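PDB 3QHA: putative oxidoreductase from Mycobacterium avium, which probably catalyses NAD(P)-dependent oxidation of a small hydroxy acid, or the reverse reduction, like relatives of the 3-hydroxyisobutyrate dehydrogenase family. Local coordinates for residues Ala31-Thr35 against Leu54-Ala59. Residues are numbered along the deposited sequence; the frame is centred on the assembly and turned at random.
Sequences ATRMT and LAEAGA
Thr35 and Leu54 carry most of this contact between the ends of the first two helices of the Rossmann fold, helix 27-33 and helix 48-55, which pack against strand 41-44 in the parallel part of the sheet. Leu54 reaches across from its own helix with its CD1 branch, which settles against the last turn of the other helix: CD1 lies 3.8 Å from CB of Ala31 and 3.6 Å from the backbone N of Thr32. CD1 also lies 3.6 Å from OG1 of Thr32, and CD2 of Leu54 comes to 3.9 Å of the same atom; this hydroxyl is hydrogen-bonded to the carbonyl O of Ala28 in the preceding turn, so Leu54 meets a polar atom that is already satisfied. Leu23 touches both Ala31 and Leu54, while from the sheet Val43 lies against Leu54 and Val41 touches both Thr35 and Ala59.

Beyond Leu54 the second helix ends in a Schellman motif, with Gly58 at positive phi and the amides of Gly58 and Ala59 bonded back to the carbonyls of Ala55 and Leu54. Thr35 faces this reversal. Its methyl CG2 points into the turn and rests 3.8 Å from CB of Ala59. CB of Thr35 comes to 3.5 Å of the carbonyl O of Ala57, a packing contact, and CB of Ala57 flanks the methyl more loosely. No hydrogen bond joins the two segments; the polar end of Thr35 is used at home instead. Lying between the backbone N and the carbonyl carbon (chi1 58°), OG1 of Thr35 folds back on its own chain and gives a hydrogen bond to the carbonyl O of Thr32, with the donor 17° out of the carbonyl plane, and that oxygen also accepts from the backbone N of Thr35.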
loop_
_atom_site.group_PDB
_atom_site.type_symbol
_atom_site.label_atom_id
_atom_site.label_comp_id
_atom_site.label_asym_id
_atom_site.label_seq_id
_atom_site.Cartn_x
_atom_site.Cartn_y
_atom_site.Cartn_z
ATOM N N ALA B 31 13.712 -13.762 17.496
ATOM C CA ALA B 31 14.551 -14.292 18.571
ATOM C C ALA B 31 16.016 -13.908 18.370
ATOM O O ALA B 31 16.746 -13.695 19.342
ATOM C CB ALA B 31 14.402 -15.808 18.672
ATOM N N THR B 32 16.442 -13.816 17.111
ATOM C CA THR B 32 17.795 -13.367 16.781
ATOM C C THR B 32 18.020 -11.911 17.199
ATOM O O THR B 32 19.084 -11.570 17.715
ATOM C CB THR B 32 18.091 -13.518 15.272
ATOM O OG1 THR B 32 17.923 -14.887 14.885
ATOM C CG2 THR B 32 19.516 -13.085 14.951
ATOM N N ARG B 33 17.022 -11.061 16.970
ATOM C CA ARG B 33 17.070 -9.668 17.426
ATOM C C ARG B 33 17.185 -9.609 18.951
ATOM O O ARG B 33 17.907 -8.774 19.496
ATOM C CB ARG B 33 15.824 -8.904 16.950
ATOM C CG ARG B 33 15.610 -7.532 17.588
ATOM C CD ARG B 33 16.700 -6.545 17.190
ATOM N NE ARG B 33 16.497 -5.227 17.790
ATOM C CZ ARG B 33 17.344 -4.204 17.680
ATOM N NH1 ARG B 33 18.475 -4.329 16.991
ATOM N NH2 ARG B 33 17.061 -3.044 18.265
ATOM N N MET B 34 16.480 -10.511 19.630
ATOM C CA MET B 34 16.491 -10.570 21.094
ATOM C C MET B 34 17.819 -11.022 21.720
ATOM O O MET B 34 18.003 -10.868 22.928
ATOM C CB MET B 34 15.362 -11.471 21.595
ATOM C CG MET B 34 13.981 -10.916 21.334
ATOM S SD MET B 34 12.690 -11.984 21.980
ATOM C CE MET B 34 11.229 -11.216 21.281
ATOM N N THR B 35 18.744 -11.571 20.929
ATOM C CA THR B 35 20.077 -11.894 21.458
ATOM C C THR B 35 20.853 -10.622 21.822
ATOM O O THR B 35 21.827 -10.678 22.575
ATOM C CB THR B 35 20.921 -12.737 20.478
ATOM O OG1 THR B 35 21.067 -12.043 19.234
ATOM C CG2 THR B 35 20.273 -14.095 20.238
ATOM N N LEU B 54 20.501 -19.760 16.095
ATOM C CA LEU B 54 20.274 -18.983 17.316
ATOM C C LEU B 54 21.378 -19.218 18.343
ATOM O O LEU B 54 21.756 -18.300 19.071
ATOM C CB LEU B 54 18.907 -19.302 17.935
ATOM C CG LEU B 54 17.729 -18.437 17.471
ATOM C CD1 LEU B 54 17.939 -16.976 17.866
ATOM C CD2 LEU B 54 17.514 -18.572 15.969
ATOM N N ALA B 55 21.887 -20.448 18.401
ATOM C CA ALA B 55 23.014 -20.771 19.272
ATOM C C ALA B 55 24.234 -19.925 18.914
ATOM O O ALA B 55 24.853 -19.321 19.791
ATOM C CB ALA B 55 23.353 -22.256 19.184
ATOM N N GLU B 56 24.561 -19.861 17.625
ATOM C CA GLU B 56 25.740 -19.105 17.185
ATOM C C GLU B 56 25.494 -17.597 17.044
ATOM O O GLU B 56 26.396 -16.854 16.661
ATOM C CB GLU B 56 26.354 -19.711 15.913
ATOM C CG GLU B 56 25.488 -19.691 14.658
ATOM C CD GLU B 56 26.004 -20.635 13.572
ATOM O OE1 GLU B 56 26.761 -21.581 13.895
ATOM O OE2 GLU B 56 25.646 -20.432 12.392
ATOM N N ALA B 57 24.280 -17.154 17.376
ATOM C CA ALA B 57 23.974 -15.733 17.538
ATOM C C ALA B 57 24.069 -15.300 19.008
ATOM O O ALA B 57 23.974 -14.109 19.309
ATOM C CB ALA B 57 22.589 -15.432 16.992
ATOM N N GLY B 58 24.242 -16.265 19.913
ATOM C CA GLY B 58 24.425 -15.988 21.343
ATOM C C GLY B 58 23.223 -16.282 22.226
ATOM O O GLY B 58 23.199 -15.885 23.394
ATOM N N ALA B 59 22.224 -16.975 21.684
ATOM C CA ALA B 59 21.045 -17.352 22.461
ATOM C C ALA B 59 21.362 -18.580 23.309
ATOM O O ALA B 59 22.197 -19.401 22.931
ATOM C CB ALA B 59 19.872 -17.638 21.536
#